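Local coordinates for uncharacterized N-acetyltransferase SSO0209 (Sulfolobus solfataricus P2, PDB 4R3L), which transfers the acetyl group of acetyl-CoA to the free alpha-amino group of protein N-termini, accepting serine, alanine and methionine with a preference for serine, at residues A[11-17]-A[52-58]; A[41-45]-A[65-69]; A[70-74]-A[83-87]; A[142-148]-A[160-165]. All coordinates share one frame; numbering follows the deposited sequence.

Contact 1 (A[11-17]-A[52-58]); sequences DFTLRNA and AFFVAIV
Thr-13 and Ile-57, and two residues further on Arg-15 and Val-55, form antiparallel hydrogen-bonded pairs between strands 13-16 and 54-58, whose axes come within 4.6 Å at 149°. The bond from Val-55 N to Arg-15 O is short (2.8 Å) and nearly straight (171°), and a fifth backbone bond, from Ala-17 N to Phe-53 O, carries the pairing past the strand end. Thr-13 OG1 sits between its backbone N and carbonyl carbon, where a water joins it to Ile-57 O, 3.8 Å away. On the same face Arg-15 runs out extended from CG to NE alongside Val-55, whose CG2 lies over one face of the guanidinium, 3.6 Å from NH1; NH2 also touches Ile-57 CD1. NH1 donates back to Asn-16 O at 2.9 Å, though the bond is bent, while NH2 makes a salt bridge with Asp-21. On the other face Leu-14 CD2 touches Ala-56 CB at 3.7 Å. Asn-16 lies beside Phe-54, with ND2 over one face of the ring, 3.6 Å from CZ, and the amide and ring planes 34° apart. At the far end Ala-17 CB meets Phe-53 CD2 at 3.6 Å. The backbone bonds therefore hold strand 13-16 as an outer strand of the mixed sheet of the GNAT fold, while the arginine combines apolar cover over its flat group with polar partners at its nitrogens, which probably restricts its rotation.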
loop_
_atom_site.group_PDB
_atom_site.type_symbol
_atom_site.label_atom_id
_atom_site.label_comp_id
_atom_site.label_asym_id
_atom_site.label_seq_id
_atom_site.Cartn_x
_atom_site.Cartn_y
_atom_site.Cartn_z
ATOM N N ASP A 11 7.962 4.116 20.685
ATOM C CA ASP A 11 7.370 5.088 19.769
ATOM C C ASP A 11 7.991 5.022 18.379
ATOM O O ASP A 11 9.181 4.718 18.233
ATOM C CB ASP A 11 7.517 6.506 20.316
ATOM C CG ASP A 11 6.449 6.844 21.335
ATOM O OD1 ASP A 11 5.807 5.900 21.839
ATOM O OD2 ASP A 11 6.252 8.044 21.631
ATOM N N PHE A 12 7.181 5.320 17.365
ATOM C CA PHE A 12 7.661 5.405 15.993
ATOM C C PHE A 12 7.372 6.780 15.418
ATOM O O PHE A 12 6.572 7.536 15.966
ATOM C CB PHE A 12 7.015 4.327 15.120
ATOM C CG PHE A 12 5.529 4.502 14.925
ATOM C CD1 PHE A 12 5.033 5.204 13.826
ATOM C CD2 PHE A 12 4.634 3.944 15.815
ATOM C CE1 PHE A 12 3.656 5.359 13.640
ATOM C CE2 PHE A 12 3.263 4.079 15.630
ATOM C CZ PHE A 12 2.773 4.799 14.546
ATOM N N THR A 13 8.034 7.102 14.315
ATOM C CA THR A 13 7.745 8.303 13.562
ATOM C C THR A 13 7.543 7.891 12.106
ATOM O O THR A 13 7.912 6.793 11.733
ATOM C CB THR A 13 8.878 9.333 13.662
ATOM O OG1 THR A 13 10.099 8.752 13.186
ATOM C CG2 THR A 13 9.083 9.767 15.109
ATOM N N LEU A 14 6.965 8.770 11.300
ATOM C CA LEU A 14 6.847 8.531 9.859
ATOM C C LEU A 14 7.608 9.592 9.126
ATOM O O LEU A 14 7.664 10.732 9.580
ATOM C CB LEU A 14 5.391 8.573 9.386
ATOM C CG LEU A 14 4.360 7.651 10.023
ATOM C CD1 LEU A 14 3.007 7.783 9.280
ATOM C CD2 LEU A 14 4.834 6.230 10.020
ATOM N N ARG A 15 8.159 9.234 7.974
ATOM C CA ARG A 15 8.653 10.224 7.044
ATOM C C ARG A 15 8.604 9.659 5.624
ATOM O O ARG A 15 8.402 8.453 5.418
ATOM C CB ARG A 15 10.077 10.651 7.404
ATOM C CG ARG A 15 11.069 9.514 7.425
ATOM C CD ARG A 15 12.489 10.053 7.513
ATOM N NE ARG A 15 13.466 8.976 7.641
ATOM C CZ ARG A 15 13.832 8.185 6.636
ATOM N NH1 ARG A 15 13.286 8.347 5.434
ATOM N NH2 ARG A 15 14.733 7.232 6.832
ATOM N N ASN A 16 8.737 10.528 4.642
ATOM C CA ASN A 16 8.858 10.025 3.274
ATOM C C ASN A 16 10.091 9.131 3.114
ATOM O O ASN A 16 11.148 9.353 3.744
ATOM C CB ASN A 16 8.882 11.195 2.291
ATOM C CG ASN A 16 7.520 11.836 2.127
ATOM O OD1 ASN A 16 7.217 12.855 2.744
ATOM N ND2 ASN A 16 6.684 11.231 1.302
ATOM N N ALA A 17 9.943 8.083 2.304
ATOM C CA ALA A 17 11.056 7.208 2.009
ATOM C C ALA A 17 12.138 7.934 1.225
ATOM O O ALA A 17 11.839 8.848 0.449
ATOM C CB ALA A 17 10.569 5.991 1.225
ATOM N N ALA A 52 4.018 9.995 -1.870
ATOM C CA ALA A 52 3.058 9.130 -1.173
ATOM C C ALA A 52 3.708 7.836 -0.645
ATOM O O ALA A 52 3.005 6.929 -0.159
ATOM C CB ALA A 52 1.861 8.800 -2.112
ATOM N N PHE A 53 5.042 7.778 -0.713
ATOM C CA PHE A 53 5.837 6.614 -0.308
ATOM C C PHE A 53 6.415 6.923 1.077
ATOM O O PHE A 53 7.321 7.759 1.223
ATOM C CB PHE A 53 6.984 6.374 -1.334
ATOM C CG PHE A 53 7.634 5.006 -1.302
ATOM C CD1 PHE A 53 8.108 4.443 -2.507
ATOM C CD2 PHE A 53 7.742 4.260 -0.139
ATOM C CE1 PHE A 53 8.713 3.189 -2.513
ATOM C CE2 PHE A 53 8.343 2.993 -0.151
ATOM C CZ PHE A 53 8.824 2.466 -1.344
ATOM N N PHE A 54 5.891 6.275 2.107
ATOM C CA PHE A 54 6.342 6.569 3.453
ATOM C C PHE A 54 7.022 5.384 4.125
ATOM O O PHE A 54 6.755 4.228 3.795
ATOM C CB PHE A 54 5.158 7.030 4.304
ATOM C CG PHE A 54 4.638 8.394 3.944
ATOM C CD1 PHE A 54 5.122 9.528 4.599
ATOM C CD2 PHE A 54 3.652 8.557 2.985
ATOM C CE1 PHE A 54 4.627 10.794 4.282
ATOM C CE2 PHE A 54 3.175 9.820 2.656
ATOM C CZ PHE A 54 3.659 10.935 3.306
ATOM N N VAL A 55 7.895 5.690 5.080
ATOM C CA VAL A 55 8.451 4.675 5.962
ATOM C C VAL A 55 8.129 5.020 7.412
ATOM O O VAL A 55 7.918 6.181 7.739
ATOM C CB VAL A 55 9.977 4.540 5.811
ATOM C CG1 VAL A 55 10.349 3.856 4.463
ATOM C CG2 VAL A 55 10.654 5.903 5.965
ATOM N N ALA A 56 8.071 3.988 8.249
ATOM C CA ALA A 56 7.937 4.120 9.696
ATOM C C ALA A 56 9.288 3.838 10.303
ATOM O O ALA A 56 9.946 2.859 9.926
ATOM C CB ALA A 56 6.911 3.155 10.247
ATOM N N ILE A 57 9.701 4.691 11.230
ATOM C CA ILE A 57 11.032 4.618 11.809
ATOM C C ILE A 57 10.970 4.371 13.310
ATOM O O ILE A 57 10.212 5.035 14.010
ATOM C CB ILE A 57 11.811 5.922 11.568
ATOM C CG1 ILE A 57 11.885 6.240 10.076
ATOM C CG2 ILE A 57 13.211 5.848 12.217
ATOM C CD1 ILE A 57 12.673 5.231 9.294
ATOM N N VAL A 58 11.750 3.407 13.792
ATOM C CA VAL A 58 12.010 3.277 15.223
ATOM C C VAL A 58 13.513 3.326 15.471
ATOM O O VAL A 58 14.257 2.514 14.915
ATOM C CB VAL A 58 11.451 1.980 15.801
ATOM C CG1 VAL A 58 11.884 1.829 17.249
ATOM C CG2 VAL A 58 9.929 1.966 15.709
HETATM O O HOH W 1 11.550 7.459 15.501
#

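Contact 2 (A[41-45]-A[65-69]); sequences FFVEH and YIMPR
Met-67 holds CG anti to its backbone N (chi1 172°), stays extended at chi2 and then bends at chi3 (63°), a course that carries SD and CE in among Phe-41, Phe-42 and His-45. Phe-41 brings its ring edge to the methyl: Met-67 CE lies near the ring plane, 3.6 Å from Phe-41 CE2. Phe-42 and Met-67 cross at about a right angle; here the sulfur approaches obliquely, Met-67 SD standing 3.6 Å from Phe-42 CD1. The sulfur makes Met-aromatic contacts with both rings, the one to Phe-41 longer, SD 5.3 Å from the ring centroid. His-45 CB packs against the same sulfur at 3.8 Å, and the edge of its imidazole faces the strand, CD2 being 3.3 Å from Pro-68 O. That buried carbonyl has no hydrogen-bond partner. His-45 ND1 donates to Phe-41 O at 2.8 Å, and that oxygen also takes the helical bond from His-45 N, from the opposite face of the carbonyl plane. Phe-42 also packs on helix 22-32, and Phe-41 stacks on the substrate-binding Tyr-37. The arrangement is helix-on-sheet packing of the GNAT fold, with an aromatic face of helix 39-49 laid on strand 61-72, close to the substrate site.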
loop_
_atom_site.group_PDB
_atom_site.type_symbol
_atom_site.label_atom_id
_atom_site.label_comp_id
_atom_site.label_asym_id
_atom_site.label_seq_id
_atom_site.Cartn_x
_atom_site.Cartn_y
_atom_site.Cartn_z
ATOM N N PHE A 41 12.441 -1.940 -8.994
ATOM C CA PHE A 41 11.008 -1.697 -8.833
ATOM C C PHE A 41 10.779 -0.686 -7.694
ATOM O O PHE A 41 10.040 0.290 -7.856
ATOM C CB PHE A 41 10.310 -3.023 -8.572
ATOM C CG PHE A 41 8.813 -2.953 -8.531
ATOM C CD1 PHE A 41 8.063 -3.221 -9.667
ATOM C CD2 PHE A 41 8.149 -2.702 -7.338
ATOM C CE1 PHE A 41 6.676 -3.198 -9.627
ATOM C CE2 PHE A 41 6.758 -2.673 -7.293
ATOM C CZ PHE A 41 6.026 -2.929 -8.445
ATOM N N PHE A 42 11.421 -0.912 -6.557
ATOM C CA PHE A 42 11.298 0.017 -5.432
ATOM C C PHE A 42 11.826 1.388 -5.831
ATOM O O PHE A 42 11.208 2.399 -5.535
ATOM C CB PHE A 42 12.027 -0.511 -4.196
ATOM C CG PHE A 42 11.356 -1.701 -3.565
ATOM C CD1 PHE A 42 10.308 -1.520 -2.672
ATOM C CD2 PHE A 42 11.757 -2.990 -3.869
ATOM C CE1 PHE A 42 9.684 -2.610 -2.084
ATOM C CE2 PHE A 42 11.123 -4.084 -3.289
ATOM C CZ PHE A 42 10.093 -3.887 -2.400
ATOM N N VAL A 43 12.947 1.423 -6.553
ATOM C CA VAL A 43 13.542 2.697 -6.936
ATOM C C VAL A 43 12.616 3.492 -7.848
ATOM O O VAL A 43 12.446 4.702 -7.664
ATOM C CB VAL A 43 14.926 2.487 -7.623
ATOM C CG1 VAL A 43 15.401 3.772 -8.302
ATOM C CG2 VAL A 43 15.922 2.031 -6.593
ATOM N N GLU A 44 11.990 2.829 -8.815
ATOM C CA GLU A 44 11.141 3.568 -9.737
ATOM C C GLU A 44 9.896 4.104 -9.050
ATOM O O GLU A 44 9.437 5.194 -9.367
ATOM C CB GLU A 44 10.759 2.709 -10.931
ATOM C CG GLU A 44 11.969 2.569 -11.852
ATOM C CD GLU A 44 11.720 1.703 -13.055
ATOM O OE1 GLU A 44 12.263 0.579 -13.080
ATOM O OE2 GLU A 44 11.024 2.160 -13.985
ATOM N N HIS A 45 9.339 3.337 -8.123
ATOM C CA HIS A 45 8.159 3.834 -7.415
ATOM C C HIS A 45 8.536 4.990 -6.496
ATOM O O HIS A 45 7.752 5.928 -6.316
ATOM C CB HIS A 45 7.481 2.702 -6.629
ATOM C CG HIS A 45 6.714 1.755 -7.495
ATOM N ND1 HIS A 45 7.328 0.916 -8.401
ATOM C CD2 HIS A 45 5.383 1.537 -7.619
ATOM C CE1 HIS A 45 6.408 0.211 -9.039
ATOM N NE2 HIS A 45 5.221 0.562 -8.576
ATOM N N TYR A 65 6.701 0.142 5.826
ATOM C CA TYR A 65 6.667 1.042 4.686
ATOM C C TYR A 65 5.360 0.901 3.951
ATOM O O TYR A 65 4.647 -0.099 4.111
ATOM C CB TYR A 65 7.847 0.758 3.733
ATOM C CG TYR A 65 7.684 -0.550 3.004
ATOM C CD1 TYR A 65 7.054 -0.603 1.771
ATOM C CD2 TYR A 65 8.138 -1.741 3.563
ATOM C CE1 TYR A 65 6.889 -1.810 1.103
ATOM C CE2 TYR A 65 7.969 -2.955 2.907
ATOM C CZ TYR A 65 7.333 -2.982 1.686
ATOM O OH TYR A 65 7.174 -4.181 1.018
ATOM N N ILE A 66 5.060 1.889 3.120
ATOM C CA ILE A 66 3.963 1.775 2.178
ATOM C C ILE A 66 4.422 2.314 0.835
ATOM O O ILE A 66 4.927 3.428 0.748
ATOM C CB ILE A 66 2.692 2.526 2.664
ATOM C CG1 ILE A 66 1.545 2.343 1.658
ATOM C CG2 ILE A 66 2.980 4.017 2.919
ATOM C CD1 ILE A 66 0.198 2.881 2.179
ATOM N N MET A 67 4.256 1.500 -0.206
ATOM C CA MET A 67 4.690 1.873 -1.551
ATOM C C MET A 67 3.489 2.047 -2.454
ATOM O O MET A 67 2.732 1.101 -2.652
ATOM C CB MET A 67 5.634 0.795 -2.120
ATOM C CG MET A 67 5.974 0.997 -3.564
ATOM S SD MET A 67 7.386 -0.050 -4.072
ATOM C CE MET A 67 6.704 -1.689 -3.813
ATOM N N PRO A 68 3.311 3.255 -3.012
ATOM C CA PRO A 68 2.141 3.597 -3.809
ATOM C C PRO A 68 2.410 3.555 -5.310
ATOM O O PRO A 68 3.571 3.535 -5.738
ATOM C CB PRO A 68 1.868 5.040 -3.374
ATOM C CG PRO A 68 3.270 5.604 -3.311
ATOM C CD PRO A 68 4.142 4.455 -2.766
ATOM N N ARG A 69 1.331 3.569 -6.084
ATOM C CA ARG A 69 1.398 3.801 -7.522
ATOM C C ARG A 69 0.249 4.737 -7.863
ATOM O O ARG A 69 -0.857 4.557 -7.363
ATOM C CB ARG A 69 1.289 2.488 -8.300
ATOM C CG ARG A 69 1.384 2.643 -9.805
ATOM C CD ARG A 69 0.793 1.411 -10.465
ATOM N NE ARG A 69 1.355 1.160 -11.778
ATOM C CZ ARG A 69 0.865 0.259 -12.622
ATOM N NH1 ARG A 69 -0.210 -0.445 -12.278
ATOM N NH2 ARG A 69 1.438 0.071 -13.804
#

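Contact 3 (A[70-74]-A[83-87]); sequences IEWGF and LVRKG
Leu-83 crosses Phe-74 obliquely and sets CD2 over one face of its ring, 3.9 Å from the centroid and 17° off the normal, a CH-pi contact. Its other methyl, CD1, turns to Trp-72 and meets CZ2 at 3.6 Å, placing the leucine between the two aromatic side chains. On the same face Arg-85 lays CD obliquely against the indole, 4.0 Å from CD1 of Trp-72, while its NH2 bonds to Tyr-119 O. The opposite face carries Glu-71 and Lys-86. Lys-86 bends at chi3 (-78°), turning NZ to Phe-74 O at 2.9 Å. Lys-86 NZ stays 4.2 Å from Glu-71 OE1, beyond a salt bridge; the carboxylate is engaged by Tyr-125, Arg-69 and the zinc ligand His-88. In the backbone, Glu-71 with Lys-86 and Gly-73 with Val-84 are antiparallel hydrogen-bonded pairs. A methionine in place of Lys-86 would probably leave Phe-74 O without this donor and take one of the positive charges from near Glu-71. The hairpin end has one face dominated by Trp-72, Phe-74 and Leu-83, with Arg-85 beside them, and another where Glu-71 and Lys-86 bring charge; Glu-71, hydrogen-bonded through OE2 to His-88 ND1, is likely to help orient that histidine from the second shell.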
loop_
_atom_site.group_PDB
_atom_site.type_symbol
_atom_site.label_atom_id
_atom_site.label_comp_id
_atom_site.label_asym_id
_atom_site.label_seq_id
_atom_site.Cartn_x
_atom_site.Cartn_y
_atom_site.Cartn_z
ATOM N N ILE A 70 0.502 5.739 -8.695
ATOM C CA ILE A 70 -0.542 6.688 -9.061
ATOM C C ILE A 70 -1.000 6.402 -10.495
ATOM O O ILE A 70 -0.165 6.231 -11.390
ATOM C CB ILE A 70 -0.064 8.139 -8.946
ATOM C CG1 ILE A 70 0.390 8.447 -7.511
ATOM C CG2 ILE A 70 -1.181 9.080 -9.386
ATOM C CD1 ILE A 70 -0.734 8.274 -6.488
ATOM N N GLU A 71 -2.313 6.332 -10.706
ATOM C CA GLU A 71 -2.850 5.885 -12.000
ATOM C C GLU A 71 -3.967 6.791 -12.527
ATOM O O GLU A 71 -4.561 7.541 -11.774
ATOM C CB GLU A 71 -3.375 4.453 -11.871
ATOM C CG GLU A 71 -2.382 3.494 -11.229
ATOM C CD GLU A 71 -3.007 2.166 -10.833
ATOM O OE1 GLU A 71 -4.241 2.103 -10.668
ATOM O OE2 GLU A 71 -2.250 1.191 -10.690
ATOM N N TRP A 72 -4.236 6.728 -13.826
ATOM C CA TRP A 72 -5.411 7.404 -14.384
ATOM C C TRP A 72 -6.158 6.377 -15.210
ATOM O O TRP A 72 -5.566 5.698 -16.045
ATOM C CB TRP A 72 -5.026 8.627 -15.232
ATOM C CG TRP A 72 -6.221 9.289 -15.861
ATOM C CD1 TRP A 72 -7.186 10.031 -15.226
ATOM C CD2 TRP A 72 -6.585 9.249 -17.241
ATOM N NE1 TRP A 72 -8.131 10.451 -16.140
ATOM C CE2 TRP A 72 -7.785 9.990 -17.372
ATOM C CE3 TRP A 72 -6.024 8.657 -18.371
ATOM C CZ2 TRP A 72 -8.419 10.150 -18.605
ATOM C CZ3 TRP A 72 -6.655 8.825 -19.591
ATOM C CH2 TRP A 72 -7.841 9.564 -19.700
ATOM N N GLY A 73 -7.452 6.218 -14.957
ATOM C CA GLY A 73 -8.171 5.174 -15.654
ATOM C C GLY A 73 -9.543 4.939 -15.078
ATOM O O GLY A 73 -10.020 5.713 -14.256
ATOM N N PHE A 74 -10.169 3.859 -15.520
ATOM C CA PHE A 74 -11.519 3.551 -15.116
ATOM C C PHE A 74 -11.608 3.303 -13.605
ATOM O O PHE A 74 -10.782 2.607 -13.016
ATOM C CB PHE A 74 -12.043 2.351 -15.903
ATOM C CG PHE A 74 -12.215 2.632 -17.376
ATOM C CD1 PHE A 74 -13.147 3.565 -17.810
ATOM C CD2 PHE A 74 -11.433 1.988 -18.312
ATOM C CE1 PHE A 74 -13.306 3.829 -19.163
ATOM C CE2 PHE A 74 -11.592 2.247 -19.672
ATOM C CZ PHE A 74 -12.527 3.177 -20.089
ATOM N N LEU A 83 -13.658 7.627 -16.054
ATOM C CA LEU A 83 -12.212 7.820 -15.898
ATOM C C LEU A 83 -11.854 8.704 -14.706
ATOM O O LEU A 83 -12.348 9.819 -14.585
ATOM C CB LEU A 83 -11.615 8.421 -17.171
ATOM C CG LEU A 83 -11.631 7.515 -18.404
ATOM C CD1 LEU A 83 -11.344 8.318 -19.669
ATOM C CD2 LEU A 83 -10.632 6.375 -18.259
ATOM N N VAL A 84 -10.979 8.202 -13.835
ATOM C CA VAL A 84 -10.599 8.913 -12.614
ATOM C C VAL A 84 -9.106 8.761 -12.309
ATOM O O VAL A 84 -8.448 7.840 -12.800
ATOM C CB VAL A 84 -11.394 8.399 -11.385
ATOM C CG1 VAL A 84 -12.890 8.634 -11.550
ATOM C CG2 VAL A 84 -11.110 6.919 -11.149
ATOM N N ARG A 85 -8.568 9.668 -11.503
ATOM C CA ARG A 85 -7.222 9.491 -10.956
ATOM C C ARG A 85 -7.288 8.569 -9.743
ATOM O O ARG A 85 -8.131 8.758 -8.861
ATOM C CB ARG A 85 -6.605 10.832 -10.556
ATOM C CG ARG A 85 -6.529 11.834 -11.687
ATOM C CD ARG A 85 -5.164 11.826 -12.323
ATOM N NE ARG A 85 -4.113 12.134 -11.360
ATOM C CZ ARG A 85 -2.870 12.454 -11.706
ATOM N NH1 ARG A 85 -2.549 12.512 -12.991
ATOM N NH2 ARG A 85 -1.955 12.722 -10.778
ATOM N N LYS A 86 -6.409 7.569 -9.700
ATOM C CA LYS A 86 -6.477 6.542 -8.667
ATOM C C LYS A 86 -5.141 6.393 -7.951
ATOM O O LYS A 86 -4.089 6.417 -8.591
ATOM C CB LYS A 86 -6.861 5.185 -9.274
ATOM C CG LYS A 86 -8.107 5.192 -10.144
ATOM C CD LYS A 86 -8.385 3.808 -10.734
ATOM C CE LYS A 86 -7.484 3.483 -11.927
ATOM N NZ LYS A 86 -7.932 2.222 -12.587
ATOM N N GLY A 87 -5.183 6.205 -6.635
ATOM C CA GLY A 87 -3.984 5.841 -5.905
ATOM C C GLY A 87 -4.069 4.357 -5.602
ATOM O O GLY A 87 -5.114 3.849 -5.223
#

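Contact 4 (A[142-148]-A[160-165]); sequences LNFKKVK and AYLMAR
Arg-165 places CG over the centre of the Phe-144 ring, 3.7 Å from the centroid and 2° off the normal, a CH-pi contact that follows from its first torsion (chi1 55°), which sets CG between the backbone N and the carbonyl carbon. A bend at chi3 (-76°) then swings the guanidinium to Leu-142 O, which NH1 reaches at 3.0 Å. An alanine in place of Arg-165 would probably uncover this face of Phe-144 and deprive Leu-142 O of its NH1 donor. Lys-146, extended beyond CG, stretches across Tyr-161 with CD over the ring centre at 3.9 Å from the centroid; NZ lies off-centre at 4.5 Å from it, a cation-pi contact. Met-163 runs alongside Lys-146 and bends at chi3, bringing CE to Phe-144 CB at 3.9 Å. Val-147 CG2 presses tightly on Leu-162 CD2 (3.5 Å). Val-147 and Lys-148 both face Leu-162 in a classic beta bulge, Leu-162 O receiving a 2.8 Å bond from Val-147 N and a weak one from Lys-148 N. Asn-143, at positive phi, is the C-prime residue of the Schellman motif ending helix 133-141, from which the chain enters edge strand 145-150; strand 160-166 separates it from strand 123-129, while Met-163 and Tyr-161 pack on helix 133-141.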
loop_
_atom_site.group_PDB
_atom_site.type_symbol
_atom_site.label_atom_id
_atom_site.label_comp_id
_atom_site.label_asym_id
_atom_site.label_seq_id
_atom_site.Cartn_x
_atom_site.Cartn_y
_atom_site.Cartn_z
ATOM N N LEU A 142 -10.608 1.238 8.124
ATOM C CA LEU A 142 -10.340 2.507 7.446
ATOM C C LEU A 142 -11.360 2.762 6.355
ATOM O O LEU A 142 -11.148 3.588 5.468
ATOM C CB LEU A 142 -8.926 2.522 6.850
ATOM C CG LEU A 142 -7.797 3.005 7.764
ATOM C CD1 LEU A 142 -7.763 2.226 9.061
ATOM C CD2 LEU A 142 -6.460 2.899 7.056
ATOM N N ASN A 143 -12.457 2.021 6.428
ATOM C CA ASN A 143 -13.595 2.158 5.528
ATOM C C ASN A 143 -13.313 1.804 4.074
ATOM O O ASN A 143 -13.975 2.308 3.184
ATOM C CB ASN A 143 -14.167 3.575 5.590
ATOM C CG ASN A 143 -15.397 3.662 6.468
ATOM O OD1 ASN A 143 -16.523 3.419 6.013
ATOM N ND2 ASN A 143 -15.192 3.999 7.735
ATOM N N PHE A 144 -12.342 0.933 3.832
ATOM C CA PHE A 144 -12.265 0.296 2.521
ATOM C C PHE A 144 -13.424 -0.699 2.386
ATOM O O PHE A 144 -13.830 -1.320 3.373
ATOM C CB PHE A 144 -10.936 -0.425 2.332
ATOM C CG PHE A 144 -9.772 0.484 2.110
ATOM C CD1 PHE A 144 -9.129 0.503 0.880
ATOM C CD2 PHE A 144 -9.292 1.294 3.129
ATOM C CE1 PHE A 144 -8.043 1.319 0.669
ATOM C CE2 PHE A 144 -8.205 2.115 2.923
ATOM C CZ PHE A 144 -7.580 2.133 1.694
ATOM N N LYS A 145 -13.953 -0.828 1.174
ATOM C CA LYS A 145 -14.973 -1.816 0.870
ATOM C C LYS A 145 -14.457 -2.855 -0.124
ATOM O O LYS A 145 -13.718 -2.513 -1.042
ATOM C CB LYS A 145 -16.215 -1.135 0.306
ATOM C CG LYS A 145 -16.846 -0.117 1.252
ATOM C CD LYS A 145 -17.034 -0.680 2.645
ATOM C CE LYS A 145 -17.719 0.333 3.561
ATOM N NZ LYS A 145 -17.677 -0.084 4.998
ATOM N N LYS A 146 -14.842 -4.117 0.066
ATOM C CA LYS A 146 -14.535 -5.165 -0.913
ATOM C C LYS A 146 -15.344 -4.920 -2.180
ATOM O O LYS A 146 -16.543 -5.173 -2.192
ATOM C CB LYS A 146 -14.850 -6.558 -0.348
ATOM C CG LYS A 146 -14.073 -6.953 0.903
ATOM C CD LYS A 146 -14.675 -8.206 1.552
ATOM C CE LYS A 146 -13.945 -8.575 2.842
ATOM N NZ LYS A 146 -14.591 -9.694 3.613
ATOM N N VAL A 147 -14.717 -4.421 -3.241
ATOM C CA VAL A 147 -15.485 -4.000 -4.416
ATOM C C VAL A 147 -15.408 -4.975 -5.587
ATOM O O VAL A 147 -16.310 -4.999 -6.423
ATOM C CB VAL A 147 -15.059 -2.592 -4.925
ATOM C CG1 VAL A 147 -15.214 -1.555 -3.826
ATOM C CG2 VAL A 147 -13.648 -2.599 -5.431
ATOM N N LYS A 148 -14.339 -5.766 -5.656
ATOM C CA LYS A 148 -14.213 -6.825 -6.664
ATOM C C LYS A 148 -13.481 -8.029 -6.087
ATOM O O LYS A 148 -12.787 -7.927 -5.074
ATOM C CB LYS A 148 -13.474 -6.330 -7.916
ATOM C CG LYS A 148 -14.132 -5.156 -8.633
ATOM C CD LYS A 148 -13.815 -5.133 -10.126
ATOM C CE LYS A 148 -12.355 -4.833 -10.393
ATOM N NZ LYS A 148 -12.119 -4.490 -11.826
ATOM N N ALA A 160 -7.802 -12.680 -4.637
ATOM C CA ALA A 160 -7.635 -11.407 -3.937
ATOM C C ALA A 160 -8.961 -10.670 -3.828
ATOM O O ALA A 160 -9.804 -10.756 -4.714
ATOM C CB ALA A 160 -6.634 -10.524 -4.646
ATOM N N TYR A 161 -9.137 -9.933 -2.740
ATOM C CA TYR A 161 -10.167 -8.920 -2.712
ATOM C C TYR A 161 -9.585 -7.641 -3.276
ATOM O O TYR A 161 -8.509 -7.237 -2.858
ATOM C CB TYR A 161 -10.661 -8.646 -1.289
ATOM C CG TYR A 161 -11.404 -9.769 -0.613
ATOM C CD1 TYR A 161 -12.592 -10.259 -1.134
ATOM C CD2 TYR A 161 -10.944 -10.301 0.586
ATOM C CE1 TYR A 161 -13.279 -11.277 -0.497
ATOM C CE2 TYR A 161 -11.624 -11.312 1.229
ATOM C CZ TYR A 161 -12.789 -11.799 0.684
ATOM O OH TYR A 161 -13.463 -12.817 1.337
ATOM N N LEU A 162 -10.289 -6.993 -4.195
ATOM C CA LEU A 162 -9.961 -5.614 -4.533
ATOM C C LEU A 162 -10.731 -4.723 -3.566
ATOM O O LEU A 162 -11.956 -4.678 -3.596
ATOM C CB LEU A 162 -10.314 -5.266 -5.981
ATOM C CG LEU A 162 -9.599 -4.021 -6.543
ATOM C CD1 LEU A 162 -9.563 -4.054 -8.062
ATOM C CD2 LEU A 162 -10.253 -2.719 -6.097
ATOM N N MET A 163 -10.011 -4.037 -2.691
ATOM C CA MET A 163 -10.662 -3.190 -1.711
ATOM C C MET A 163 -10.400 -1.743 -2.075
ATOM O O MET A 163 -9.296 -1.396 -2.504
ATOM C CB MET A 163 -10.169 -3.551 -0.321
ATOM C CG MET A 163 -10.553 -4.990 0.035
ATOM S SD MET A 163 -10.283 -5.372 1.749
ATOM C CE MET A 163 -11.518 -4.322 2.519
ATOM N N ALA A 164 -11.424 -0.908 -1.959
ATOM C CA ALA A 164 -11.315 0.462 -2.431
ATOM C C ALA A 164 -12.127 1.412 -1.581
ATOM O O ALA A 164 -13.085 1.015 -0.914
ATOM C CB ALA A 164 -11.751 0.568 -3.869
ATOM N N ARG A 165 -11.747 2.674 -1.618
ATOM C CA ARG A 165 -12.601 3.696 -1.028
ATOM C C ARG A 165 -12.341 5.034 -1.697
ATOM O O ARG A 165 -11.228 5.295 -2.172
ATOM C CB ARG A 165 -12.375 3.789 0.481
ATOM C CG ARG A 165 -10.943 4.020 0.888
ATOM C CD ARG A 165 -10.876 4.654 2.280
ATOM N NE ARG A 165 -11.211 6.070 2.219
ATOM C CZ ARG A 165 -11.225 6.896 3.262
ATOM N NH1 ARG A 165 -10.925 6.454 4.478
ATOM N NH2 ARG A 165 -11.538 8.169 3.084
#

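All four contacts reach one mixed sheet; contacts 1, 3 and 4 pair its strands antiparallel, while contact 2 lays a helix on it. Contacts 1 and 4 pair its two outermost strands with their neighbours, on opposite sides of the chain's centre and about 24 Å apart between centres; both are partly buried. Contact 2 is the buried one, made without a hydrogen bond between its segments. Contacts 2 and 3 share strand 61-72, which passes from sulfur-aromatic packing in the interior to the exposed hairpin end of contact 3. Contact 1 touches contact 2 through Phe-54 O and Ile-66 N, a probable hydrogen bond. Cationic side chains supplement the pairing in contacts 1, 3 and 4.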